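Local coordinates for protein lactaldehyde dehydrogenase (Escherichia coli, PDB 2ILU) that catalyses the irreversible NAD-dependent oxidation of L-lactaldehyde to L-lactate in L-fucose and L-rhamnose breakdown, and also oxidises glycolaldehyde, at residues A[173-178]-A[200-205]; A[37-42]-A[204-209]; A[147-152]-A[225-230]; A[256-261]-A[414-419]. One frame throughout, in Å; residues are numbered along the deposited sequence.

Interaction 1: residues A[173-178]-A[200-205]; sequences IVIKPS and GVFNLV. With NDP (NADPH dihydro-nicotinamide-adenine-dinucleotide phosphate), chain D.
The Phe202 ring receives Ile175 at its edge, CD1 lying near the ring plane 3.7 Å from Phe202 CE1, while Ile173 approaches obliquely with CG2. Phe202 shares its face of the sheet with Ile173 and Ile175; CG anti to the backbone N (chi1 179°) leans the ring forward beside the carbonyl carbon, which brings CE1 to Ile175. There the ring of Phe188 meets it at about 35°. The carboxamide of Asn203 belongs to the other face, beside Val174. Its ND2 makes weak bonds to Ile173 O and Gly200 O, whereas OD1 is taken up by the amide of Asp12.

Between these two faces runs a parallel ladder that illustrates how such strands interlock: Ile173 N donates to Val201 O (2.8 Å), Asn203 N to Ile173 O, Ile175 N to Asn203 O and Val205 N to Ile175 O (2.9 Å). At the end of the strand the Lys176 side chain leads away from segment 200-205. Bent at chi3 and chi4, it delivers NZ to O3B of the adenosine ribose of NADPH at 3.0 Å and to Pro177 O at 2.7 Å, with a weaker bond to O2B, matching the NAD-binding role of this residue.

The strands are the two ends of a right-handed beta-alpha-beta crossover through helix 183-195, which packs on Phe202 and Leu204; helices 43-62 and 209-218 cover the Val174 and Val205 face, and strand 134-149 borders strand 172-176 at its other edge.

Interaction 2: residues A[37-42]-A[204-209]; sequences RIPDGQ and LVLGRG. With NDP (NADPH dihydro-nicotinamide-adenine-dinucleotide phosphate), chain D.
Arg208 meets Asp40 through the CG-CD-NE part of its side chain. CB passes 3.7 Å from O2X of the cofactor's 2'-phosphate, CG turns toward the carboxylate, and CD comes within 3.6 Å of Asp40 OD1. At NE the contact becomes a salt bridge: NE donates to Asp40 OD1 at 3.0 Å, using the oxygen's syn lone pair, with carboxylate and guanidinium planes only 17° apart. Further out, NH2 stands 3.9 Å from Asp40 OD2, and NH1 has a long, weak ion pair with Glu210. With the guanidinium gone, as in an alanine, Asp40 would probably lose its cationic mate and the turn be less firmly tied to the loop before helix 209-218.

A water reinforces the link, accepting from Arg208 N at 2.8 Å and donating to Gly41 O and, weakly, to Asp40 OD1. Behind the polar groups, Leu206 supplies the apolar part, its CB 3.7 Å from Pro39 CG and its CD1 3.9 Å from Ile38 CG2.

Asp40 centres an inverse gamma turn, and Arg208 holds the N-cap position of helix 209-218, whose first amide, Gly209 N, donates to O2X at 2.6 Å. A helix N-terminus directed at a cofactor phosphate beyond a parallel strand is a recurrent feature of Rossmann-like dinucleotide-binding domains; here it receives the 2'-phosphate.

Interaction 3: residues A[147-152]-A[225-230]; sequences TGILPW and VSMTGS. With NDP (NADPH dihydro-nicotinamide-adenine-dinucleotide phosphate), chain D.
Ser226 O is approached by two donors from the neighbouring strand: Ile149 N makes a 2.9 Å hydrogen bond to it, and Gly148 CA adds a CA-H...O contact. Along the rest of the parallel ladder Ser226 N bonds to Thr147 O at 2.7 Å, and Ile149 O takes both Thr228 N, at 3.2 Å, and the CA-H of Met227. Ile149 and Met227 share one face. Ile149 CB sits 3.7 Å from Met227 CG, and CD1 meets Val225 CG2; CG2, placed opposite the backbone N by the first torsion (chi1 -52° for CG1), lies against the adenosine ribose. Met227, bent at chi2, carries CE toward the same sugar. Ser226 OG, on the other face, and Thr228 OG1, beyond the strand, both bond to Lys162 NZ.

Past the strands both segments supply cofactor ligands. Leu150 O accepts from O3B of the adenosine ribose, and Ser230 holds phosphate oxygen O1A twice, through N at 2.8 Å and through OG; the O3B and OG bonds are modelled too short to be taken literally. The Trp152 indole gives a weak bond from NE1 to O5D (3.1 Å) and has C4D in plane at its edge. With an alanine in place of Trp152, that bond and the indole flank would go, and the nicotinamide-side ribose would probably be freer to shift.

Apolar side chains thus bed the adenosine, while Leu150 O holds a ribose hydroxyl and Ser230 N and OG hold a diphosphate oxygen; the N-terminus of helix 231-242, capped by Ser230, is likely to steady the negative diphosphate.

Interaction 4: residues A[256-261]-A[414-419]; sequences APAIVM and SIYTQN
Ile259 has both backbone polar atoms satisfied by strand 409-416: its N donates to Ser414 O at 2.8 Å, and its O accepts from Tyr416 N, also at 2.8 Å and nearly straight at 170°. Each of these carbonyls takes a second, softer contact, Ser414 O from the CA-H of Ala258 and Ile259 O from that of Ile415. The ladder weakens toward its start, where Ser414 N reaches Pro257 O at 3.2 Å with a bent geometry; at its far end Met261 N turns to Tyr416 O, an atom less surely placed. Ala258 and Val260 direct their own backbone groups to the other edge, toward Arg290 and Tyr292 of strand 290-294.

Between the bonds the side chains pack in two layers. Tyr416 CG, anti to the carbonyl carbon (chi1 -53°), lets the ring lie back along its neighbours: Ala258 CB meets its edge near CE1, and Val260 CG2 comes obliquely to CD1 at 3.9 Å. Helix 266-275 packs on this ring. On the reverse face Ile259 CB rests 4.0 Å from Ile415 CG1, under helix 397-404.

Thr417 lies alongside Met261, its CB 3.8 Å from Met261 CG, yet its hydroxyl is spent on Asp263, whose OD2 also accepts from Gln418 N. Asn419 then caps helix 420-429 through OD1. Buried amides and carbonyls therefore pay for their desolvation by pairing within the sheet, and side-chain oxygens take over where the strand ends.

Overall arrangement
All four contacts are buried, but they serve different places. Interactions 1 and 3 are parallel ladders of one sheet, sharing the border between strands 172-176 and 134-149, and both finish in cofactor ligands. Interaction 2 shares Leu204 and Val205 with interaction 1 and touches it, yet joins the end of strand 34-39 and the turn after it to the loop before helix 209-218; its partly exposed salt bridge and water contrast with the regular backbone pairing beside it. These three all touch the NADPH, interaction 2 at its 2'-phosphate. Interaction 4, its centre about 40 Å from that of interaction 1, repeats the parallel-ladder principle in a separate sheet, without cofactor contact, where apolar packing accompanies the backbone bonds and the strand's exit bonds to a second subunit.

Interaction 1: residues A[173-178]-A[200-205]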
# COMPACT_ATOMS: atom_id res chain seq x y z
N ILE A 173 4.97 18.59 20.00
CA ILE A 173 6.31 18.18 20.33
C ILE A 173 7.11 19.10 21.27
O ILE A 173 6.87 20.30 21.33
CB ILE A 173 7.11 18.01 19.04
CG1 ILE A 173 8.44 17.33 19.31
CG2 ILE A 173 7.34 19.36 18.41
CD1 ILE A 173 9.11 16.82 18.06
N VAL A 174 8.04 18.49 22.00
CA VAL A 174 8.93 19.21 22.89
C VAL A 174 10.38 18.83 22.57
O VAL A 174 10.80 17.72 22.90
CB VAL A 174 8.67 18.88 24.37
CG1 VAL A 174 9.55 19.76 25.23
CG2 VAL A 174 7.21 19.08 24.71
N ILE A 175 11.09 19.73 21.91
CA ILE A 175 12.46 19.50 21.52
C ILE A 175 13.53 20.06 22.48
O ILE A 175 13.36 21.16 23.02
CB ILE A 175 12.71 20.12 20.13
CG1 ILE A 175 12.10 19.22 19.07
CG2 ILE A 175 14.18 20.33 19.90
CD1 ILE A 175 12.16 19.80 17.68
N LYS A 176 14.58 19.28 22.70
CA LYS A 176 15.71 19.74 23.50
C LYS A 176 16.94 19.75 22.61
O LYS A 176 17.54 18.70 22.41
CB LYS A 176 16.01 18.85 24.71
CG LYS A 176 17.12 19.47 25.58
CD LYS A 176 17.77 18.50 26.56
CE LYS A 176 18.78 17.61 25.86
NZ LYS A 176 19.82 18.43 25.20
N PRO A 177 17.32 20.91 22.08
CA PRO A 177 18.50 20.95 21.21
C PRO A 177 19.73 20.47 21.98
O PRO A 177 19.64 20.24 23.18
CB PRO A 177 18.60 22.42 20.84
CG PRO A 177 18.11 23.09 22.07
CD PRO A 177 16.90 22.27 22.46
N SER A 178 20.84 20.29 21.28
CA SER A 178 22.05 19.89 21.96
C SER A 178 22.65 21.05 22.75
O SER A 178 22.60 22.20 22.30
CB SER A 178 23.10 19.40 20.96
OG SER A 178 24.39 19.42 21.55
N GLY A 200 1.76 25.67 22.38
CA GLY A 200 1.96 24.33 22.88
C GLY A 200 2.30 23.28 21.83
O GLY A 200 2.91 22.27 22.17
N VAL A 201 1.90 23.49 20.58
CA VAL A 201 2.20 22.52 19.53
C VAL A 201 3.71 22.29 19.39
O VAL A 201 4.15 21.14 19.27
CB VAL A 201 1.63 22.97 18.17
CG1 VAL A 201 2.03 21.98 17.08
CG2 VAL A 201 0.11 23.07 18.25
N PHE A 202 4.47 23.37 19.41
CA PHE A 202 5.91 23.29 19.35
C PHE A 202 6.58 23.93 20.56
O PHE A 202 6.37 25.12 20.79
CB PHE A 202 6.45 23.96 18.09
CG PHE A 202 7.94 23.92 18.01
CD1 PHE A 202 8.59 22.79 17.53
CD2 PHE A 202 8.71 24.99 18.47
CE1 PHE A 202 9.98 22.73 17.51
CE2 PHE A 202 10.09 24.93 18.46
CZ PHE A 202 10.73 23.80 17.98
N ASN A 203 7.36 23.17 21.31
CA ASN A 203 8.03 23.69 22.48
C ASN A 203 9.53 23.43 22.47
O ASN A 203 9.95 22.36 22.04
CB ASN A 203 7.43 23.07 23.74
CG ASN A 203 5.95 23.34 23.86
OD1 ASN A 203 5.54 24.43 24.26
ND2 ASN A 203 5.14 22.36 23.49
N LEU A 204 10.32 24.40 22.93
CA LEU A 204 11.76 24.24 22.97
C LEU A 204 12.31 24.38 24.39
O LEU A 204 12.11 25.43 25.00
CB LEU A 204 12.42 25.27 22.06
CG LEU A 204 13.93 25.15 21.90
CD1 LEU A 204 14.26 24.06 20.90
CD2 LEU A 204 14.49 26.48 21.43
N VAL A 205 12.97 23.36 24.91
CA VAL A 205 13.53 23.46 26.26
C VAL A 205 15.04 23.26 26.31
O VAL A 205 15.54 22.24 25.84
CB VAL A 205 12.83 22.48 27.24
CG1 VAL A 205 11.36 22.86 27.40
CG2 VAL A 205 12.95 21.05 26.75
PA NDP D . 25.08 12.22 22.44
O1A NDP D . 24.90 10.77 22.64
O2A NDP D . 26.02 12.94 23.32
O5B NDP D . 23.64 12.81 22.51
C5B NDP D . 23.44 14.21 22.30
C4B NDP D . 21.98 14.53 22.55
O4B NDP D . 21.50 13.48 23.50
C3B NDP D . 21.91 15.81 23.32
O3B NDP D . 20.60 16.39 23.20
C2B NDP D . 22.21 15.31 24.69
O2B NDP D . 22.19 16.25 25.72
C1B NDP D . 21.26 14.14 24.78
N9A NDP D . 21.58 13.20 25.85
C8A NDP D . 22.85 12.87 26.30
N7A NDP D . 22.84 12.06 27.36
C5A NDP D . 21.53 11.86 27.60
C6A NDP D . 20.87 11.08 28.60
N6A NDP D . 21.52 10.38 29.53
N1A NDP D . 19.50 11.09 28.57
C2A NDP D . 18.80 11.78 27.64
N3A NDP D . 19.34 12.55 26.65
C4A NDP D . 20.72 12.55 26.67
O3 NDP D . 25.47 12.50 20.90
PN NDP D . 26.27 13.58 20.07
O1N NDP D . 26.09 14.91 20.70
O2N NDP D . 25.80 13.42 18.66
O5D NDP D . 27.83 13.14 20.07
C5D NDP D . 28.56 12.80 21.29
C4D NDP D . 29.30 14.00 21.83
O4D NDP D . 28.79 14.38 23.15
C3D NDP D . 30.81 13.84 22.04
O3D NDP D . 31.57 13.87 20.86
C2D NDP D . 31.11 14.94 23.06
O2D NDP D . 31.36 16.16 22.36
C1D NDP D . 29.83 14.96 23.92
N1N NDP D . 29.97 14.24 25.25
C2N NDP D . 30.41 14.96 26.35
C3N NDP D . 30.57 14.38 27.61
C7N NDP D . 31.05 15.17 28.83
O7N NDP D . 32.05 15.89 28.73
N7N NDP D . 30.33 15.03 29.96
C4N NDP D . 30.27 12.96 27.77
C5N NDP D . 29.83 12.23 26.64
C6N NDP D . 29.68 12.83 25.40
P2B NDP D . 23.45 17.26 25.91
O1X NDP D . 23.50 18.13 24.70
O2X NDP D . 23.10 17.95 27.20
O3X NDP D . 24.66 16.37 26.05

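Interaction 2: residues A[37-42]-A[204-209]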
# COMPACT_ATOMS: atom_id res chain seq x y z
N ARG A 37 24.70 32.06 25.89
CA ARG A 37 24.42 31.25 27.06
C ARG A 37 22.98 30.72 27.12
O ARG A 37 22.04 31.45 26.77
CB ARG A 37 24.71 32.05 28.34
CG ARG A 37 26.15 32.01 28.82
CD ARG A 37 26.30 32.68 30.19
NE ARG A 37 26.50 34.13 30.11
CZ ARG A 37 27.70 34.71 30.01
NH1 ARG A 37 28.81 33.98 29.97
NH2 ARG A 37 27.78 36.03 29.94
N ILE A 38 22.83 29.47 27.53
CA ILE A 38 21.51 28.88 27.67
C ILE A 38 21.26 28.37 29.10
O ILE A 38 22.20 27.93 29.78
CB ILE A 38 21.28 27.72 26.67
CG1 ILE A 38 22.25 26.57 26.96
CG2 ILE A 38 21.45 28.22 25.26
CD1 ILE A 38 21.91 25.31 26.23
N PRO A 39 20.02 28.46 29.56
CA PRO A 39 19.69 28.00 30.91
C PRO A 39 20.09 26.55 31.16
O PRO A 39 20.13 25.76 30.22
CB PRO A 39 18.18 28.19 30.97
CG PRO A 39 17.75 28.06 29.53
CD PRO A 39 18.81 28.85 28.83
N ASP A 40 20.42 26.22 32.41
CA ASP A 40 20.75 24.86 32.78
C ASP A 40 19.45 24.19 33.25
O ASP A 40 19.36 23.73 34.39
CB ASP A 40 21.78 24.84 33.90
CG ASP A 40 22.26 23.44 34.24
OD1 ASP A 40 22.87 22.79 33.37
OD2 ASP A 40 22.03 22.98 35.38
N GLY A 41 18.46 24.20 32.35
CA GLY A 41 17.15 23.65 32.61
C GLY A 41 17.06 22.37 33.41
O GLY A 41 17.96 21.54 33.40
N GLN A 42 15.95 22.23 34.10
CA GLN A 42 15.70 21.06 34.91
C GLN A 42 14.38 20.34 34.56
O GLN A 42 13.55 20.91 33.85
CB GLN A 42 15.71 21.44 36.39
CG GLN A 42 17.01 22.08 36.86
CD GLN A 42 18.19 21.13 36.80
OE1 GLN A 42 18.15 20.06 37.41
NE2 GLN A 42 19.24 21.51 36.08
N LEU A 204 10.32 24.40 22.93
CA LEU A 204 11.76 24.24 22.97
C LEU A 204 12.31 24.38 24.39
O LEU A 204 12.11 25.43 25.00
CB LEU A 204 12.42 25.27 22.06
CG LEU A 204 13.93 25.15 21.90
CD1 LEU A 204 14.26 24.06 20.90
CD2 LEU A 204 14.49 26.48 21.43
N VAL A 205 12.97 23.36 24.91
CA VAL A 205 13.53 23.46 26.26
C VAL A 205 15.04 23.26 26.31
O VAL A 205 15.54 22.24 25.84
CB VAL A 205 12.83 22.48 27.24
CG1 VAL A 205 11.36 22.86 27.40
CG2 VAL A 205 12.95 21.05 26.75
N LEU A 206 15.76 24.24 26.86
CA LEU A 206 17.21 24.18 26.93
C LEU A 206 17.76 23.55 28.22
O LEU A 206 17.15 23.68 29.27
CB LEU A 206 17.76 25.60 26.76
CG LEU A 206 17.20 26.22 25.49
CD1 LEU A 206 17.54 27.70 25.42
CD2 LEU A 206 17.77 25.48 24.30
N GLY A 207 18.90 22.88 28.11
CA GLY A 207 19.50 22.23 29.27
C GLY A 207 20.36 21.05 28.87
O GLY A 207 20.71 20.89 27.70
N ARG A 208 20.73 20.23 29.84
CA ARG A 208 21.55 19.06 29.59
C ARG A 208 20.75 17.77 29.37
O ARG A 208 19.60 17.71 29.80
CB ARG A 208 22.55 18.87 30.74
CG ARG A 208 23.59 19.99 30.81
CD ARG A 208 24.56 19.86 32.00
NE ARG A 208 23.87 20.01 33.28
CZ ARG A 208 23.58 19.00 34.09
NH1 ARG A 208 23.92 17.75 33.76
NH2 ARG A 208 22.94 19.23 35.23
N GLY A 209 21.34 16.77 28.71
CA GLY A 209 20.65 15.52 28.46
C GLY A 209 20.27 14.78 29.73
O GLY A 209 19.16 14.27 29.85
PA NDP D . 25.08 12.22 22.44
O1A NDP D . 24.90 10.77 22.64
O2A NDP D . 26.02 12.94 23.32
O5B NDP D . 23.64 12.81 22.51
C5B NDP D . 23.44 14.21 22.30
C4B NDP D . 21.98 14.53 22.55
O4B NDP D . 21.50 13.48 23.50
C3B NDP D . 21.91 15.81 23.32
O3B NDP D . 20.60 16.39 23.20
C2B NDP D . 22.21 15.31 24.69
O2B NDP D . 22.19 16.25 25.72
C1B NDP D . 21.26 14.14 24.78
N9A NDP D . 21.58 13.20 25.85
C8A NDP D . 22.85 12.87 26.30
N7A NDP D . 22.84 12.06 27.36
C5A NDP D . 21.53 11.86 27.60
C6A NDP D . 20.87 11.08 28.60
N6A NDP D . 21.52 10.38 29.53
N1A NDP D . 19.50 11.09 28.57
C2A NDP D . 18.80 11.78 27.64
N3A NDP D . 19.34 12.55 26.65
C4A NDP D . 20.72 12.55 26.67
O3 NDP D . 25.47 12.50 20.90
PN NDP D . 26.27 13.58 20.07
O1N NDP D . 26.09 14.91 20.70
O2N NDP D . 25.80 13.42 18.66
O5D NDP D . 27.83 13.14 20.07
C5D NDP D . 28.56 12.80 21.29
C4D NDP D . 29.30 14.00 21.83
O4D NDP D . 28.79 14.38 23.15
C3D NDP D . 30.81 13.84 22.04
O3D NDP D . 31.57 13.87 20.86
C2D NDP D . 31.11 14.94 23.06
O2D NDP D . 31.36 16.16 22.36
C1D NDP D . 29.83 14.96 23.92
N1N NDP D . 29.97 14.24 25.25
C2N NDP D . 30.41 14.96 26.35
C3N NDP D . 30.57 14.38 27.61
C7N NDP D . 31.05 15.17 28.83
O7N NDP D . 32.05 15.89 28.73
N7N NDP D . 30.33 15.03 29.96
C4N NDP D . 30.27 12.96 27.77
C5N NDP D . 29.83 12.23 26.64
C6N NDP D . 29.68 12.83 25.40
P2B NDP D . 23.45 17.26 25.91
O1X NDP D . 23.50 18.13 24.70
O2X NDP D . 23.10 17.95 27.20
O3X NDP D . 24.66 16.37 26.05
O HOH W 1 20.57 21.21 32.42

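Interaction 3: residues A[147-152]-A[225-230]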
# COMPACT_ATOMS: atom_id res chain seq x y z
N THR A 147 8.52 13.84 22.03
CA THR A 147 9.68 14.61 22.40
C THR A 147 10.88 14.36 21.50
O THR A 147 11.03 13.25 21.00
CB THR A 147 10.10 14.35 23.87
OG1 THR A 147 10.48 12.98 24.02
CG2 THR A 147 8.96 14.64 24.82
N GLY A 148 11.72 15.37 21.32
CA GLY A 148 12.89 15.22 20.50
C GLY A 148 14.12 15.68 21.25
O GLY A 148 14.15 16.76 21.85
N ILE A 149 15.14 14.83 21.23
CA ILE A 149 16.42 15.10 21.86
C ILE A 149 17.51 15.11 20.78
O ILE A 149 17.91 14.04 20.34
CB ILE A 149 16.74 14.02 22.90
CG1 ILE A 149 15.57 13.85 23.86
CG2 ILE A 149 17.99 14.40 23.64
CD1 ILE A 149 15.76 12.72 24.86
N LEU A 150 17.97 16.29 20.37
CA LEU A 150 18.95 16.39 19.29
C LEU A 150 20.43 16.45 19.67
O LEU A 150 20.76 16.87 20.76
CB LEU A 150 18.63 17.62 18.45
CG LEU A 150 17.15 17.99 18.39
CD1 LEU A 150 17.01 19.27 17.58
CD2 LEU A 150 16.33 16.85 17.78
N PRO A 151 21.32 16.04 18.75
CA PRO A 151 22.77 16.03 18.91
C PRO A 151 23.35 17.32 18.25
O PRO A 151 22.57 18.10 17.72
CB PRO A 151 23.16 14.78 18.15
CG PRO A 151 22.28 14.88 16.97
CD PRO A 151 20.94 15.26 17.56
N TRP A 152 24.67 17.53 18.29
CA TRP A 152 25.24 18.74 17.68
C TRP A 152 25.44 18.64 16.15
O TRP A 152 25.58 19.68 15.50
CB TRP A 152 26.58 19.10 18.34
CG TRP A 152 27.50 17.95 18.47
CD1 TRP A 152 27.61 17.13 19.55
CD2 TRP A 152 28.34 17.40 17.46
NE1 TRP A 152 28.46 16.09 19.27
CE2 TRP A 152 28.93 16.23 17.99
CE3 TRP A 152 28.66 17.78 16.14
CZ2 TRP A 152 29.81 15.42 17.26
CZ3 TRP A 152 29.54 16.98 15.41
CH2 TRP A 152 30.10 15.82 15.97
N VAL A 225 9.37 9.22 22.58
CA VAL A 225 10.56 10.05 22.65
C VAL A 225 11.53 9.74 21.52
O VAL A 225 12.01 8.61 21.42
CB VAL A 225 11.30 9.90 24.00
CG1 VAL A 225 11.68 8.45 24.24
CG2 VAL A 225 12.54 10.79 24.02
N SER A 226 11.79 10.73 20.68
CA SER A 226 12.70 10.55 19.56
C SER A 226 14.07 11.17 19.85
O SER A 226 14.12 12.31 20.29
CB SER A 226 12.09 11.17 18.30
OG SER A 226 12.96 11.06 17.19
N MET A 227 15.14 10.43 19.62
CA MET A 227 16.46 10.96 19.87
C MET A 227 17.54 10.52 18.87
O MET A 227 17.48 9.41 18.35
CB MET A 227 16.90 10.59 21.29
CG MET A 227 18.36 10.89 21.62
SD MET A 227 19.45 9.53 21.20
CE MET A 227 21.03 10.25 21.39
N THR A 228 18.48 11.41 18.61
CA THR A 228 19.57 11.12 17.69
C THR A 228 20.94 11.41 18.33
O THR A 228 21.12 12.51 18.84
CB THR A 228 19.41 11.92 16.40
OG1 THR A 228 18.16 11.59 15.77
CG2 THR A 228 20.56 11.60 15.45
N GLY A 229 21.85 10.45 18.30
CA GLY A 229 23.16 10.66 18.90
C GLY A 229 23.99 9.40 19.08
O GLY A 229 24.10 8.58 18.16
N SER A 230 24.57 9.24 20.26
CA SER A 230 25.42 8.09 20.57
C SER A 230 24.70 6.87 21.15
O SER A 230 23.71 7.04 21.84
CB SER A 230 26.51 8.50 21.56
OG SER A 230 25.98 8.54 22.89
PA NDP D . 25.08 12.22 22.44
O1A NDP D . 24.90 10.77 22.64
O2A NDP D . 26.02 12.94 23.32
O5B NDP D . 23.64 12.81 22.51
C5B NDP D . 23.44 14.21 22.30
C4B NDP D . 21.98 14.53 22.55
O4B NDP D . 21.50 13.48 23.50
C3B NDP D . 21.91 15.81 23.32
O3B NDP D . 20.60 16.39 23.20
C2B NDP D . 22.21 15.31 24.69
O2B NDP D . 22.19 16.25 25.72
C1B NDP D . 21.26 14.14 24.78
N9A NDP D . 21.58 13.20 25.85
C8A NDP D . 22.85 12.87 26.30
N7A NDP D . 22.84 12.06 27.36
C5A NDP D . 21.53 11.86 27.60
C6A NDP D . 20.87 11.08 28.60
N6A NDP D . 21.52 10.38 29.53
N1A NDP D . 19.50 11.09 28.57
C2A NDP D . 18.80 11.78 27.64
N3A NDP D . 19.34 12.55 26.65
C4A NDP D . 20.72 12.55 26.67
O3 NDP D . 25.47 12.50 20.90
PN NDP D . 26.27 13.58 20.07
O1N NDP D . 26.09 14.91 20.70
O2N NDP D . 25.80 13.42 18.66
O5D NDP D . 27.83 13.14 20.07
C5D NDP D . 28.56 12.80 21.29
C4D NDP D . 29.30 14.00 21.83
O4D NDP D . 28.79 14.38 23.15
C3D NDP D . 30.81 13.84 22.04
O3D NDP D . 31.57 13.87 20.86
C2D NDP D . 31.11 14.94 23.06
O2D NDP D . 31.36 16.16 22.36
C1D NDP D . 29.83 14.96 23.92
N1N NDP D . 29.97 14.24 25.25
C2N NDP D . 30.41 14.96 26.35
C3N NDP D . 30.57 14.38 27.61
C7N NDP D . 31.05 15.17 28.83
O7N NDP D . 32.05 15.89 28.73
N7N NDP D . 30.33 15.03 29.96
C4N NDP D . 30.27 12.96 27.77
C5N NDP D . 29.83 12.23 26.64
C6N NDP D . 29.68 12.83 25.40
P2B NDP D . 23.45 17.26 25.91
O1X NDP D . 23.50 18.13 24.70
O2X NDP D . 23.10 17.95 27.20
O3X NDP D . 24.66 16.37 26.05

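Interaction 4: residues A[256-261]-A[414-419]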
# COMPACT_ATOMS: atom_id res chain seq x y z
N ALA A 256 29.77 3.44 9.46
CA ALA A 256 29.52 3.21 8.04
C ALA A 256 30.67 2.55 7.25
O ALA A 256 31.70 3.18 7.06
CB ALA A 256 29.13 4.51 7.37
N PRO A 257 30.50 1.30 6.78
CA PRO A 257 31.61 0.71 6.02
C PRO A 257 31.43 0.92 4.52
O PRO A 257 30.30 1.08 4.07
CB PRO A 257 31.53 -0.76 6.40
CG PRO A 257 30.05 -0.96 6.44
CD PRO A 257 29.55 0.25 7.19
N ALA A 258 32.54 0.92 3.78
CA ALA A 258 32.52 1.07 2.33
C ALA A 258 33.38 0.01 1.64
O ALA A 258 34.52 -0.20 2.05
CB ALA A 258 33.00 2.46 1.94
N ILE A 259 32.85 -0.65 0.62
CA ILE A 259 33.58 -1.69 -0.08
C ILE A 259 33.99 -1.33 -1.52
O ILE A 259 33.11 -1.10 -2.36
CB ILE A 259 32.76 -2.99 -0.16
CG1 ILE A 259 32.46 -3.51 1.25
CG2 ILE A 259 33.51 -4.05 -0.95
CD1 ILE A 259 31.68 -4.82 1.27
N VAL A 260 35.29 -1.28 -1.78
CA VAL A 260 35.77 -0.97 -3.12
C VAL A 260 36.33 -2.18 -3.89
O VAL A 260 37.39 -2.70 -3.53
CB VAL A 260 36.87 0.11 -3.07
CG1 VAL A 260 37.30 0.47 -4.49
CG2 VAL A 260 36.37 1.34 -2.32
N MET A 261 35.61 -2.63 -4.91
CA MET A 261 36.07 -3.75 -5.71
C MET A 261 37.09 -3.33 -6.79
O MET A 261 37.16 -2.15 -7.11
CB MET A 261 34.87 -4.44 -6.39
CG MET A 261 33.83 -4.99 -5.42
SD MET A 261 34.54 -6.10 -4.17
CE MET A 261 34.62 -7.64 -5.09
N SER A 414 28.10 1.02 1.77
CA SER A 414 28.28 1.37 0.38
C SER A 414 29.21 0.43 -0.37
O SER A 414 30.15 -0.10 0.22
CB SER A 414 28.79 2.81 0.25
OG SER A 414 30.19 2.89 0.48
N ILE A 415 28.94 0.22 -1.65
CA ILE A 415 29.80 -0.64 -2.44
C ILE A 415 30.09 -0.07 -3.84
O ILE A 415 29.17 0.41 -4.50
CB ILE A 415 29.19 -2.04 -2.58
CG1 ILE A 415 30.19 -2.97 -3.27
CG2 ILE A 415 27.86 -1.96 -3.33
CD1 ILE A 415 29.84 -4.44 -3.16
N TYR A 416 31.36 -0.07 -4.24
CA TYR A 416 31.71 0.42 -5.55
C TYR A 416 32.19 -0.69 -6.47
O TYR A 416 33.31 -1.15 -6.33
CB TYR A 416 32.78 1.50 -5.44
CG TYR A 416 32.38 2.59 -4.48
CD1 TYR A 416 32.69 2.50 -3.13
CD2 TYR A 416 31.66 3.70 -4.91
CE1 TYR A 416 32.29 3.48 -2.22
CE2 TYR A 416 31.25 4.69 -4.02
CZ TYR A 416 31.57 4.57 -2.67
OH TYR A 416 31.14 5.51 -1.76
N THR A 417 31.31 -1.11 -7.37
CA THR A 417 31.60 -2.17 -8.31
C THR A 417 30.88 -1.93 -9.65
O THR A 417 30.33 -0.85 -9.83
CB THR A 417 31.16 -3.55 -7.76
OG1 THR A 417 31.75 -4.59 -8.55
CG2 THR A 417 29.64 -3.71 -7.83
N GLN A 418 30.89 -2.93 -10.53
CA GLN A 418 30.23 -2.82 -11.82
C GLN A 418 29.60 -4.14 -12.29
O GLN A 418 28.93 -4.16 -13.34
CB GLN A 418 31.21 -2.29 -12.86
CG GLN A 418 31.75 -0.90 -12.51
CD GLN A 418 32.90 -0.44 -13.37
OE1 GLN A 418 33.58 0.55 -13.05
NE2 GLN A 418 33.15 -1.15 -14.47
N ASN A 419 29.82 -5.21 -11.54
CA ASN A 419 29.26 -6.49 -11.92
C ASN A 419 27.83 -6.75 -11.36
O ASN A 419 27.63 -6.68 -10.14
CB ASN A 419 30.21 -7.61 -11.49
CG ASN A 419 29.66 -9.00 -11.79
OD1 ASN A 419 28.72 -9.46 -11.15
ND2 ASN A 419 30.24 -9.65 -12.79